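Local atomic coordinates of pyoverdine biosynthesis protein PvcB (Pseudomonas aeruginosa, PDB entry 4YLM), a protein that oxidises tyrosine isonitrile, using iron and 2-oxoglutarate, on the pathway to paerucumarin. Residues 133-138 against 243-248; 150-155 against 235-240; 47-52 against 77-82. One frame throughout, in Å; residues are numbered along the deposited sequence.

Contact 1: 133-138 against 243-248; sequences PGDSDG and AHRWRS
Arg245 reaches across to Ser136 and Asp135, and its one long side chain carries nearly the whole contact. The hydrogen bonding is slight. Arg245 NH1 gives a weak bond to Ser136 OG, 3.1 Å long and bent to 134° at the hydrogen, with the hydroxyl at the edge of the guanidinium near its plane. Gly138 O lies near the same plane, 3.5 Å from Arg245 NH1. Ser136 O is also close to that nitrogen but at a poor angle, so it adds no bond.

The charge interaction is looser still. Asp135 OD1 stays 4.3 Å from Arg245 NE and well out of the guanidinium plane, with carboxylate and guanidinium planes 53° apart. None of the guanidinium hydrogens is aimed at it, which leaves at most a general attraction between opposite charges. The firmer ionic partner of Arg245 is Glu20, which forms a salt bridge with NH2.

Van der Waals packing supplies the rest: Asp135 OD2 rests 3.7 Å from Arg245 CD. The arginine chain leaves the backbone with CG anti to N, then bends at chi2 (83°) and again at chi3, laying the guanidinium alongside 135-138 rather than straight out.

At the surface, away from the probable iron-binding residues, the contact joins the loop between strands 120-131 and 141-145 to the loop that follows strand 241-244, two connections of the double-stranded beta-helix (jelly-roll) fold of TauD/TfdA-family oxygenases.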
ATOM      1  N   PRO A 133     -23.602 -11.853 -22.143  1.00 49.84           N
ATOM      2  CA  PRO A 133     -23.530 -12.722 -23.320  1.00 56.74           C
ATOM      3  C   PRO A 133     -23.803 -11.942 -24.607  1.00 58.90           C
ATOM      4  O   PRO A 133     -24.603 -11.004 -24.605  1.00 56.45           O
ATOM      5  CB  PRO A 133     -24.636 -13.746 -23.058  1.00 53.61           C
ATOM      6  CG  PRO A 133     -25.653 -12.981 -22.272  1.00 53.13           C
ATOM      7  CD  PRO A 133     -24.881 -11.992 -21.425  1.00 47.61           C
ATOM      8  N   GLY A 134     -23.131 -12.317 -25.690  1.00 64.78           N
ATOM      9  CA  GLY A 134     -23.296 -11.628 -26.958  1.00 67.79           C
ATOM     10  C   GLY A 134     -22.937 -10.157 -26.854  1.00 68.18           C
ATOM     11  O   GLY A 134     -22.704  -9.639 -25.761  1.00 67.89           O
ATOM     12  N   ASP A 135     -22.889  -9.474 -27.991  1.00 72.04           N
ATOM     13  CA  ASP A 135     -22.537  -8.062 -27.977  1.00 70.61           C
ATOM     14  C   ASP A 135     -23.731  -7.146 -28.216  1.00 66.56           C
ATOM     15  O   ASP A 135     -24.689  -7.501 -28.903  1.00 64.63           O
ATOM     16  CB  ASP A 135     -21.393  -7.757 -28.952  1.00 73.77           C
ATOM     17  CG  ASP A 135     -20.180  -7.163 -28.251  1.00 70.83           C
ATOM     18  OD1 ASP A 135     -19.327  -6.555 -28.933  1.00 71.83           O
ATOM     19  OD2 ASP A 135     -20.086  -7.295 -27.011  1.00 65.30           O
ATOM     20  N   SER A 136     -23.657  -5.962 -27.625  1.00 61.57           N
ATOM     21  CA  SER A 136     -24.732  -4.992 -27.692  1.00 59.06           C
ATOM     22  C   SER A 136     -24.410  -3.891 -28.687  1.00 55.96           C
ATOM     23  O   SER A 136     -23.296  -3.802 -29.202  1.00 57.38           O
ATOM     24  CB  SER A 136     -24.941  -4.378 -26.312  1.00 59.18           C
ATOM     25  OG  SER A 136     -23.693  -4.217 -25.653  1.00 64.85           O
ATOM     26  N   ASP A 137     -25.400  -3.056 -28.964  1.00 57.43           N
ATOM     27  CA  ASP A 137     -25.171  -1.861 -29.751  1.00 57.03           C
ATOM     28  C   ASP A 137     -25.473  -0.654 -28.876  1.00 53.02           C
ATOM     29  O   ASP A 137     -26.606  -0.471 -28.431  1.00 51.64           O
ATOM     30  CB  ASP A 137     -26.055  -1.852 -30.994  1.00 64.02           C
ATOM     31  CG  ASP A 137     -25.669  -0.759 -31.964  1.00 64.91           C
ATOM     32  OD1 ASP A 137     -24.890  -1.046 -32.901  1.00 67.96           O
ATOM     33  OD2 ASP A 137     -26.128   0.390 -31.780  1.00 64.73           O
ATOM     34  N   GLY A 138     -24.456   0.161 -28.626  1.00 47.59           N
ATOM     35  CA  GLY A 138     -24.593   1.259 -27.689  1.00 47.32           C
ATOM     36  C   GLY A 138     -24.857   0.700 -26.304  1.00 39.09           C
ATOM     37  O   GLY A 138     -24.594  -0.468 -26.043  1.00 37.37           O
ATOM     38  N   ALA A 243     -16.046   4.799 -22.499  1.00 27.30           N
ATOM     39  CA  ALA A 243     -17.285   4.036 -22.555  1.00 31.38           C
ATOM     40  C   ALA A 243     -16.952   2.558 -22.420  1.00 28.12           C
ATOM     41  O   ALA A 243     -16.188   2.011 -23.223  1.00 31.61           O
ATOM     42  CB  ALA A 243     -18.035   4.324 -23.872  1.00 28.75           C
ATOM     43  N   HIS A 244     -17.504   1.915 -21.392  1.00 29.58           N
ATOM     44  CA  HIS A 244     -17.175   0.520 -21.100  1.00 27.06           C
ATOM     45  C   HIS A 244     -18.129  -0.504 -21.694  1.00 30.86           C
ATOM     46  O   HIS A 244     -19.331  -0.482 -21.420  1.00 29.70           O
ATOM     47  CB  HIS A 244     -17.097   0.268 -19.586  1.00 25.20           C
ATOM     48  CG  HIS A 244     -16.563  -1.088 -19.244  1.00 26.53           C
ATOM     49  ND1 HIS A 244     -15.299  -1.497 -19.612  1.00 24.91           N
ATOM     50  CD2 HIS A 244     -17.128  -2.138 -18.602  1.00 24.86           C
ATOM     51  CE1 HIS A 244     -15.106  -2.739 -19.204  1.00 27.39           C
ATOM     52  NE2 HIS A 244     -16.197  -3.147 -18.584  1.00 28.17           N
ATOM     53  N   ARG A 245     -17.568  -1.430 -22.466  1.00 30.79           N
ATOM     54  CA  ARG A 245     -18.295  -2.583 -22.978  1.00 32.62           C
ATOM     55  C   ARG A 245     -18.109  -3.750 -22.009  1.00 31.36           C
ATOM     56  O   ARG A 245     -17.025  -4.321 -21.928  1.00 29.91           O
ATOM     57  CB  ARG A 245     -17.731  -2.955 -24.355  1.00 33.58           C
ATOM     58  CG  ARG A 245     -18.340  -4.195 -25.002  1.00 40.50           C
ATOM     59  CD  ARG A 245     -19.637  -3.864 -25.727  1.00 48.00           C
ATOM     60  NE  ARG A 245     -19.439  -2.854 -26.768  1.00 47.55           N
ATOM     61  CZ  ARG A 245     -20.413  -2.110 -27.287  1.00 49.73           C
ATOM     62  NH1 ARG A 245     -21.663  -2.254 -26.858  1.00 46.69           N
ATOM     63  NH2 ARG A 245     -20.137  -1.213 -28.226  1.00 45.44           N
ATOM     64  N   TRP A 246     -19.158  -4.108 -21.277  1.00 29.91           N
ATOM     65  CA  TRP A 246     -19.053  -5.147 -20.252  1.00 27.80           C
ATOM     66  C   TRP A 246     -18.744  -6.543 -20.789  1.00 36.26           C
ATOM     67  O   TRP A 246     -19.282  -6.957 -21.819  1.00 29.73           O
ATOM     68  CB  TRP A 246     -20.344  -5.204 -19.435  1.00 26.67           C
ATOM     69  CG  TRP A 246     -20.587  -3.966 -18.643  1.00 29.67           C
ATOM     70  CD1 TRP A 246     -21.431  -2.939 -18.958  1.00 29.89           C
ATOM     71  CD2 TRP A 246     -19.964  -3.613 -17.406  1.00 26.99           C
ATOM     72  NE1 TRP A 246     -21.376  -1.967 -17.984  1.00 32.24           N
ATOM     73  CE2 TRP A 246     -20.479  -2.360 -17.021  1.00 27.43           C
ATOM     74  CE3 TRP A 246     -19.012  -4.233 -16.588  1.00 28.12           C
ATOM     75  CZ2 TRP A 246     -20.083  -1.719 -15.850  1.00 28.99           C
ATOM     76  CZ3 TRP A 246     -18.619  -3.592 -15.421  1.00 25.36           C
ATOM     77  CH2 TRP A 246     -19.151  -2.348 -15.067  1.00 24.85           C
ATOM     78  N   ARG A 247     -17.888  -7.276 -20.075  1.00 28.96           N
ATOM     79  CA  ARG A 247     -17.705  -8.702 -20.331  1.00 29.90           C
ATOM     80  C   ARG A 247     -17.934  -9.465 -19.042  1.00 33.11           C
ATOM     81  O   ARG A 247     -17.664  -8.954 -17.944  1.00 30.13           O
ATOM     82  CB  ARG A 247     -16.305  -9.007 -20.859  1.00 30.00           C
ATOM     83  CG  ARG A 247     -15.881  -8.132 -22.031  1.00 38.47           C
ATOM     84  CD  ARG A 247     -15.551  -8.977 -23.247  1.00 48.48           C
ATOM     85  NE  ARG A 247     -14.288  -8.578 -23.872  1.00 54.87           N
ATOM     86  CZ  ARG A 247     -14.180  -7.665 -24.837  1.00 55.34           C
ATOM     87  NH1 ARG A 247     -15.264  -7.035 -25.295  1.00 51.94           N
ATOM     88  NH2 ARG A 247     -12.984  -7.379 -25.344  1.00 49.86           N
ATOM     89  N   SER A 248     -18.414 -10.694 -19.182  1.00 30.56           N
ATOM     90  CA  SER A 248     -18.685 -11.561 -18.043  1.00 29.67           C
ATOM     91  C   SER A 248     -17.506 -11.620 -17.063  1.00 29.71           C
ATOM     92  O   SER A 248     -16.364 -11.894 -17.445  1.00 27.52           O
ATOM     93  CB  SER A 248     -19.054 -12.970 -18.532  1.00 34.17           C
ATOM     94  OG  SER A 248     -20.227 -12.927 -19.338  1.00 34.98           O
TER

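Contact 2: 150-155 against 235-240; sequences LQLADS and LYHPQA
With CG anti to the carbonyl carbon (chi1 -70°), Leu152 sends both its methyl groups toward 235-240, while His237, its own CG anti to the backbone N (chi1 -169°), presents a ring face to them. Leu152 CD2 sits over the imidazole, 3.9 Å from the ring centroid and 7° off the normal, a CH-pi contact almost straight above the ring. The other methyl is shifted toward the root of the ring: Leu152 CD1 meets His237 CB at 3.5 Å. CD1 also reaches Ala240 CB, at 4.1 Å.

Gln239 closes on the leucine from another direction. Its chain is extended beyond CG, and the amide oxygen OE1 comes to 3.2 Å from Leu152 CD2, a close polar-apolar approach. On the opposite face of the imidazole, Pro238 CD lies toward the rim, so the ring is sandwiched between proline and leucine.

The ring is also held at its edge. Gln239 N donates to His237 ND1 over 2.9 Å, nearly straight and in the ring plane, and Ala240 N bonds to His237 O, closing a type I beta-turn between helix 224-235 and strand 241-244. Leu152 O, on the same leucine, accepts from Arg233.

Since ND1 accepts a backbone N-H, the imidazole is probably neutral with its proton on NE2; the leucine meets a ring whose rotation the ND1 bond helps to fix, chiefly through dispersion and CH-pi attraction.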
ATOM      1  N   LEU A 150     -10.990  19.369 -16.925  1.00 29.00           N
ATOM      2  CA  LEU A 150     -10.436  20.650 -16.488  1.00 29.44           C
ATOM      3  C   LEU A 150      -9.183  21.051 -17.265  1.00 33.85           C
ATOM      4  O   LEU A 150      -8.922  22.240 -17.443  1.00 32.16           O
ATOM      5  CB  LEU A 150     -10.164  20.669 -14.981  1.00 28.59           C
ATOM      6  CG  LEU A 150     -11.355  20.985 -14.070  1.00 31.09           C
ATOM      7  CD1 LEU A 150     -11.119  20.502 -12.619  1.00 25.36           C
ATOM      8  CD2 LEU A 150     -11.676  22.488 -14.105  1.00 31.12           C
ATOM      9  N   GLN A 151      -8.415  20.070 -17.735  1.00 29.72           N
ATOM     10  CA  GLN A 151      -7.198  20.361 -18.496  1.00 33.71           C
ATOM     11  C   GLN A 151      -7.523  20.728 -19.946  1.00 33.74           C
ATOM     12  O   GLN A 151      -6.684  21.272 -20.654  1.00 35.04           O
ATOM     13  CB  GLN A 151      -6.236  19.164 -18.502  1.00 31.85           C
ATOM     14  CG  GLN A 151      -5.903  18.577 -17.134  1.00 27.59           C
ATOM     15  CD  GLN A 151      -5.528  19.618 -16.117  1.00 34.73           C
ATOM     16  OE1 GLN A 151      -4.604  20.397 -16.325  1.00 31.97           O
ATOM     17  NE2 GLN A 151      -6.248  19.637 -14.993  1.00 38.25           N
ATOM     18  N   LEU A 152      -8.731  20.402 -20.393  1.00 31.90           N
ATOM     19  CA  LEU A 152      -9.135  20.684 -21.767  1.00 37.71           C
ATOM     20  C   LEU A 152      -9.745  22.070 -21.932  1.00 38.80           C
ATOM     21  O   LEU A 152      -9.753  22.624 -23.031  1.00 42.11           O
ATOM     22  CB  LEU A 152     -10.112  19.628 -22.268  1.00 33.43           C
ATOM     23  CG  LEU A 152      -9.482  18.253 -22.485  1.00 39.65           C
ATOM     24  CD1 LEU A 152     -10.540  17.164 -22.530  1.00 33.44           C
ATOM     25  CD2 LEU A 152      -8.642  18.258 -23.751  1.00 41.78           C
ATOM     26  N   ALA A 153     -10.257  22.622 -20.842  1.00 34.97           N
ATOM     27  CA  ALA A 153     -10.958  23.899 -20.886  1.00 33.39           C
ATOM     28  C   ALA A 153     -10.023  25.034 -21.290  1.00 40.52           C
ATOM     29  O   ALA A 153      -8.883  25.097 -20.828  1.00 38.19           O
ATOM     30  CB  ALA A 153     -11.568  24.194 -19.529  1.00 35.49           C
ATOM     31  N   ASP A 154     -10.503  25.948 -22.134  1.00 45.66           N
ATOM     32  CA  ASP A 154      -9.723  27.148 -22.430  1.00 44.07           C
ATOM     33  C   ASP A 154      -9.999  28.215 -21.380  1.00 43.47           C
ATOM     34  O   ASP A 154     -10.890  28.054 -20.541  1.00 40.60           O
ATOM     35  CB  ASP A 154      -9.974  27.672 -23.853  1.00 46.99           C
ATOM     36  CG  ASP A 154     -11.369  28.246 -24.041  1.00 46.37           C
ATOM     37  OD1 ASP A 154     -11.961  27.988 -25.107  1.00 49.19           O
ATOM     38  OD2 ASP A 154     -11.865  28.960 -23.142  1.00 48.56           O
ATOM     39  N   SER A 155      -9.223  29.293 -21.431  1.00 44.22           N
ATOM     40  CA  SER A 155      -9.298  30.375 -20.455  1.00 43.43           C
ATOM     41  C   SER A 155     -10.718  30.859 -20.180  1.00 41.95           C
ATOM     42  O   SER A 155     -11.089  31.078 -19.029  1.00 44.11           O
ATOM     43  CB  SER A 155      -8.451  31.558 -20.929  1.00 49.21           C
ATOM     44  OG  SER A 155      -7.170  31.123 -21.345  1.00 57.59           O
ATOM     45  N   LEU A 235     -16.033  17.106 -21.030  1.00 28.72           N
ATOM     46  CA  LEU A 235     -16.341  15.847 -20.366  1.00 27.61           C
ATOM     47  C   LEU A 235     -16.486  14.690 -21.343  1.00 33.32           C
ATOM     48  O   LEU A 235     -16.150  13.552 -21.003  1.00 28.92           O
ATOM     49  CB  LEU A 235     -17.587  15.984 -19.489  1.00 26.72           C
ATOM     50  CG  LEU A 235     -17.428  16.870 -18.257  1.00 28.46           C
ATOM     51  CD1 LEU A 235     -18.806  17.256 -17.702  1.00 26.41           C
ATOM     52  CD2 LEU A 235     -16.560  16.148 -17.196  1.00 25.60           C
ATOM     53  N   TYR A 236     -16.965  14.961 -22.560  1.00 27.72           N
ATOM     54  CA  TYR A 236     -17.124  13.884 -23.539  1.00 27.88           C
ATOM     55  C   TYR A 236     -15.945  13.766 -24.504  1.00 25.36           C
ATOM     56  O   TYR A 236     -15.944  12.925 -25.398  1.00 30.59           O
ATOM     57  CB  TYR A 236     -18.445  14.010 -24.315  1.00 30.19           C
ATOM     58  CG  TYR A 236     -19.673  13.657 -23.501  1.00 30.86           C
ATOM     59  CD1 TYR A 236     -20.100  12.335 -23.382  1.00 29.05           C
ATOM     60  CD2 TYR A 236     -20.404  14.644 -22.848  1.00 29.27           C
ATOM     61  CE1 TYR A 236     -21.237  12.006 -22.635  1.00 31.76           C
ATOM     62  CE2 TYR A 236     -21.530  14.331 -22.105  1.00 29.72           C
ATOM     63  CZ  TYR A 236     -21.944  13.013 -22.001  1.00 34.74           C
ATOM     64  OH  TYR A 236     -23.071  12.715 -21.266  1.00 33.23           O
ATOM     65  N   HIS A 237     -14.946  14.608 -24.314  1.00 27.80           N
ATOM     66  CA  HIS A 237     -13.721  14.555 -25.103  1.00 31.16           C
ATOM     67  C   HIS A 237     -12.993  13.213 -24.897  1.00 35.85           C
ATOM     68  O   HIS A 237     -12.979  12.661 -23.790  1.00 34.13           O
ATOM     69  CB  HIS A 237     -12.829  15.725 -24.696  1.00 28.97           C
ATOM     70  CG  HIS A 237     -11.661  15.950 -25.600  1.00 34.52           C
ATOM     71  ND1 HIS A 237     -10.582  15.095 -25.655  1.00 36.14           N
ATOM     72  CD2 HIS A 237     -11.392  16.952 -26.474  1.00 37.89           C
ATOM     73  CE1 HIS A 237      -9.700  15.554 -26.525  1.00 38.13           C
ATOM     74  NE2 HIS A 237     -10.169  16.677 -27.041  1.00 40.54           N
ATOM     75  N   PRO A 238     -12.393  12.676 -25.968  1.00 35.09           N
ATOM     76  CA  PRO A 238     -11.683  11.391 -25.894  1.00 34.04           C
ATOM     77  C   PRO A 238     -10.580  11.338 -24.823  1.00 33.07           C
ATOM     78  O   PRO A 238     -10.263  10.242 -24.355  1.00 32.08           O
ATOM     79  CB  PRO A 238     -11.080  11.243 -27.297  1.00 37.83           C
ATOM     80  CG  PRO A 238     -12.026  12.018 -28.185  1.00 39.28           C
ATOM     81  CD  PRO A 238     -12.510  13.175 -27.354  1.00 35.89           C
ATOM     82  N   GLN A 239      -9.999  12.477 -24.459  1.00 31.42           N
ATOM     83  CA  GLN A 239      -9.000  12.515 -23.391  1.00 34.09           C
ATOM     84  C   GLN A 239      -9.632  12.327 -22.007  1.00 32.66           C
ATOM     85  O   GLN A 239      -8.949  11.943 -21.062  1.00 28.88           O
ATOM     86  CB  GLN A 239      -8.207  13.834 -23.412  1.00 33.91           C
ATOM     87  CG  GLN A 239      -7.213  13.986 -24.569  1.00 36.18           C
ATOM     88  CD  GLN A 239      -6.403  15.296 -24.519  1.00 46.07           C
ATOM     89  OE1 GLN A 239      -6.403  16.021 -23.518  1.00 43.63           O
ATOM     90  NE2 GLN A 239      -5.701  15.590 -25.610  1.00 47.82           N
ATOM     91  N   ALA A 240     -10.933  12.597 -21.894  1.00 26.17           N
ATOM     92  CA  ALA A 240     -11.587  12.662 -20.594  1.00 28.04           C
ATOM     93  C   ALA A 240     -12.680  11.616 -20.377  1.00 25.56           C
ATOM     94  O   ALA A 240     -13.184  11.474 -19.267  1.00 25.75           O
ATOM     95  CB  ALA A 240     -12.156  14.061 -20.354  1.00 23.78           C
TER

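Contact 3: 47-52 against 77-82; sequences WLKGLA and HDFGEV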
ATOM      1  N   TRP A  47      -4.243  -2.240  -1.801  1.00 19.73           N
ATOM      2  CA  TRP A  47      -3.504  -1.867  -2.994  1.00 19.98           C
ATOM      3  C   TRP A  47      -4.459  -1.405  -4.113  1.00 19.16           C
ATOM      4  O   TRP A  47      -4.214  -0.394  -4.773  1.00 19.62           O
ATOM      5  CB  TRP A  47      -2.664  -3.058  -3.447  1.00 18.20           C
ATOM      6  CG  TRP A  47      -1.912  -2.856  -4.709  1.00 20.02           C
ATOM      7  CD1 TRP A  47      -0.805  -2.070  -4.896  1.00 19.68           C
ATOM      8  CD2 TRP A  47      -2.175  -3.489  -5.965  1.00 20.73           C
ATOM      9  NE1 TRP A  47      -0.367  -2.188  -6.190  1.00 20.65           N
ATOM     10  CE2 TRP A  47      -1.197  -3.041  -6.870  1.00 20.72           C
ATOM     11  CE3 TRP A  47      -3.139  -4.402  -6.407  1.00 24.49           C
ATOM     12  CZ2 TRP A  47      -1.155  -3.467  -8.200  1.00 25.20           C
ATOM     13  CZ3 TRP A  47      -3.098  -4.828  -7.737  1.00 22.15           C
ATOM     14  CH2 TRP A  47      -2.109  -4.351  -8.614  1.00 19.85           C
ATOM     15  N   LEU A  48      -5.540  -2.147  -4.322  1.00 16.96           N
ATOM     16  CA  LEU A  48      -6.525  -1.782  -5.337  1.00 20.52           C
ATOM     17  C   LEU A  48      -7.107  -0.405  -5.049  1.00 18.12           C
ATOM     18  O   LEU A  48      -7.313   0.384  -5.954  1.00 20.64           O
ATOM     19  CB  LEU A  48      -7.658  -2.811  -5.396  1.00 18.91           C
ATOM     20  CG  LEU A  48      -7.286  -4.160  -5.995  1.00 24.19           C
ATOM     21  CD1 LEU A  48      -8.457  -5.146  -5.858  1.00 23.60           C
ATOM     22  CD2 LEU A  48      -6.879  -3.956  -7.459  1.00 20.57           C
ATOM     23  N   LYS A  49      -7.370  -0.125  -3.778  1.00 18.40           N
ATOM     24  CA  LYS A  49      -7.937   1.160  -3.372  1.00 21.31           C
ATOM     25  C   LYS A  49      -6.983   2.323  -3.711  1.00 21.92           C
ATOM     26  O   LYS A  49      -7.417   3.386  -4.170  1.00 19.66           O
ATOM     27  CB  LYS A  49      -8.203   1.131  -1.864  1.00 27.89           C
ATOM     28  CG  LYS A  49      -9.482   1.798  -1.433  1.00 37.51           C
ATOM     29  CD  LYS A  49      -9.691   1.700   0.085  1.00 39.82           C
ATOM     30  CE  LYS A  49      -9.893   0.257   0.550  1.00 38.02           C
ATOM     31  NZ  LYS A  49     -10.248   0.230   2.001  1.00 32.23           N
ATOM     32  N   GLY A  50      -5.690   2.113  -3.472  1.00 20.39           N
ATOM     33  CA  GLY A  50      -4.672   3.072  -3.874  1.00 20.13           C
ATOM     34  C   GLY A  50      -4.698   3.344  -5.374  1.00 20.29           C
ATOM     35  O   GLY A  50      -4.693   4.501  -5.800  1.00 19.63           O
ATOM     36  N   LEU A  51      -4.724   2.284  -6.179  1.00 18.82           N
ATOM     37  CA  LEU A  51      -4.783   2.435  -7.632  1.00 20.68           C
ATOM     38  C   LEU A  51      -6.072   3.134  -8.083  1.00 20.82           C
ATOM     39  O   LEU A  51      -6.039   3.967  -8.984  1.00 20.15           O
ATOM     40  CB  LEU A  51      -4.666   1.076  -8.334  1.00 17.92           C
ATOM     41  CG  LEU A  51      -3.358   0.296  -8.146  1.00 22.55           C
ATOM     42  CD1 LEU A  51      -3.465  -1.093  -8.783  1.00 22.96           C
ATOM     43  CD2 LEU A  51      -2.158   1.081  -8.688  1.00 20.11           C
ATOM     44  N   ALA A  52      -7.200   2.786  -7.465  1.00 17.70           N
ATOM     45  CA  ALA A  52      -8.468   3.416  -7.814  1.00 20.15           C
ATOM     46  C   ALA A  52      -8.420   4.910  -7.537  1.00 20.43           C
ATOM     47  O   ALA A  52      -8.995   5.711  -8.273  1.00 18.86           O
ATOM     48  CB  ALA A  52      -9.644   2.758  -7.060  1.00 18.92           C
ATOM     49  N   HIS A  77     -17.181  -6.246   2.175  1.00 24.93           N
ATOM     50  CA  HIS A  77     -17.043  -5.926   3.599  1.00 25.60           C
ATOM     51  C   HIS A  77     -15.571  -5.993   4.029  1.00 27.69           C
ATOM     52  O   HIS A  77     -15.156  -5.283   4.950  1.00 26.86           O
ATOM     53  CB  HIS A  77     -17.894  -6.860   4.476  1.00 26.43           C
ATOM     54  CG  HIS A  77     -19.359  -6.544   4.467  1.00 30.22           C
ATOM     55  ND1 HIS A  77     -19.860  -5.322   4.859  1.00 28.13           N
ATOM     56  CD2 HIS A  77     -20.434  -7.301   4.133  1.00 30.09           C
ATOM     57  CE1 HIS A  77     -21.178  -5.334   4.759  1.00 30.28           C
ATOM     58  NE2 HIS A  77     -21.551  -6.523   4.317  1.00 31.84           N
ATOM     59  N   ASP A  78     -14.786  -6.862   3.386  1.00 26.44           N
ATOM     60  CA  ASP A  78     -13.344  -6.896   3.653  1.00 26.94           C
ATOM     61  C   ASP A  78     -12.655  -5.725   2.960  1.00 25.69           C
ATOM     62  O   ASP A  78     -11.705  -5.151   3.476  1.00 24.01           O
ATOM     63  CB  ASP A  78     -12.711  -8.205   3.163  1.00 26.54           C
ATOM     64  CG  ASP A  78     -11.260  -8.357   3.624  1.00 31.34           C
ATOM     65  OD1 ASP A  78     -11.030  -8.314   4.850  1.00 28.09           O
ATOM     66  OD2 ASP A  78     -10.349  -8.498   2.774  1.00 28.99           O
ATOM     67  N   PHE A  79     -13.126  -5.403   1.760  1.00 25.94           N
ATOM     68  CA  PHE A  79     -12.552  -4.329   0.947  1.00 25.02           C
ATOM     69  C   PHE A  79     -12.567  -2.961   1.645  1.00 25.06           C
ATOM     70  O   PHE A  79     -11.581  -2.204   1.607  1.00 26.51           O
ATOM     71  CB  PHE A  79     -13.322  -4.253  -0.375  1.00 24.93           C
ATOM     72  CG  PHE A  79     -12.801  -3.217  -1.325  1.00 27.90           C
ATOM     73  CD1 PHE A  79     -11.899  -3.565  -2.323  1.00 29.34           C
ATOM     74  CD2 PHE A  79     -13.219  -1.901  -1.228  1.00 25.56           C
ATOM     75  CE1 PHE A  79     -11.421  -2.595  -3.211  1.00 29.82           C
ATOM     76  CE2 PHE A  79     -12.751  -0.930  -2.110  1.00 28.86           C
ATOM     77  CZ  PHE A  79     -11.849  -1.280  -3.098  1.00 28.63           C
ATOM     78  N   GLY A  80     -13.692  -2.624   2.265  1.00 24.78           N
ATOM     79  CA  GLY A  80     -13.815  -1.355   2.971  1.00 23.62           C
ATOM     80  C   GLY A  80     -15.118  -1.308   3.747  1.00 26.68           C
ATOM     81  O   GLY A  80     -15.707  -2.347   3.999  1.00 29.12           O
ATOM     82  N   GLU A  81     -15.564  -0.119   4.132  1.00 26.72           N
ATOM     83  CA  GLU A  81     -16.858   0.011   4.809  1.00 29.79           C
ATOM     84  C   GLU A  81     -17.995   0.114   3.791  1.00 26.05           C
ATOM     85  O   GLU A  81     -18.147   1.133   3.121  1.00 23.80           O
ATOM     86  CB  GLU A  81     -16.871   1.246   5.716  1.00 28.06           C
ATOM     87  CG  GLU A  81     -18.108   1.339   6.612  1.00 28.09           C
ATOM     88  CD  GLU A  81     -18.266   2.711   7.273  1.00 36.74           C
ATOM     89  OE1 GLU A  81     -19.323   2.947   7.893  1.00 38.16           O
ATOM     90  OE2 GLU A  81     -17.345   3.558   7.166  1.00 32.52           O
ATOM     91  N   VAL A  82     -18.790  -0.944   3.663  1.00 26.10           N
ATOM     92  CA  VAL A  82     -19.857  -0.942   2.665  1.00 25.18           C
ATOM     93  C   VAL A  82     -20.903   0.094   3.042  1.00 26.47           C
ATOM     94  O   VAL A  82     -21.266   0.216   4.205  1.00 24.70           O
ATOM     95  CB  VAL A  82     -20.513  -2.333   2.526  1.00 26.11           C
ATOM     96  CG1 VAL A  82     -21.819  -2.248   1.729  1.00 22.11           C
ATOM     97  CG2 VAL A  82     -19.544  -3.321   1.875  1.00 24.91           C
TER
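Lys49 and Phe79 mark the closest backbone approach, their CA atoms 8.4 Å apart, where a turn of helix 45-55 faces the last turn of helix 69-79 and Gly80, where the chain departs from the helix. The gap is bridged by the lysine. Its chain runs straight through chi2 and then bends at chi3 (-65°), bringing the ammonium to the backbone carbonyl of Phe79. Lys49 NZ donates to Phe79 O over 2.8 Å, in the carbonyl plane and with a C=O...N angle of 154°. The lysine ammonium thus bonds to a carbonyl in the final turn of a helix, where the partial negative charge of the helix end would probably favour it.

The same side chain packs on the phenylalanine. Lys49 CE lies over one face of the Phe79 ring, 4.1 Å from Phe79 CE2, and the two side chains run at a slant to each other. The ammonium itself is 5.3 Å from the ring centroid and 28° off the normal, which gives at most a weak cation-pi attraction.

Both helices lie against the larger beta-sheet of the double-stranded beta-helix (jelly-roll, cupin) core of iron/2-oxoglutarate oxygenases, and Phe124 of strand 120-131 touches both Lys49 and Phe79. Ile279, on strand 272-286, packs on Phe79 as well, while Glu282 of that strand is a long, weak ion-pair partner of Lys49.

Leu48 adds an apolar flank, its CB 4.4 Å from Phe79 CE1 in an oblique approach to the ring. Phe79 reaches this site with CG anti to its own N, which swings the ring toward helix 45-55. Beyond the carbonyl, Lys49 NZ comes within 4.0 Å of Gly80 CA.

Contact 3 closes first along the chain, joining helices 45-55 and 69-79; contact 1 then opens after strand 120-131, and both segments of contact 2 fall within its span. Contacts 1 and 2 are linked through strands 141-145 and 241-244, neighbours in the three-stranded antiparallel sheet: contact 1 lies near their one end, contact 2 near the other, with centres 26 Å apart. Contact 3 is separate, its centre 26 Å from contact 1 and 29 Å from contact 2. Contacts 1 and 2 thus join connections at the two ends of the smaller sheet, and contact 3 pairs two helices packed on the larger mixed one, all away from the probable iron-binding residues His112, Asp114 and His261.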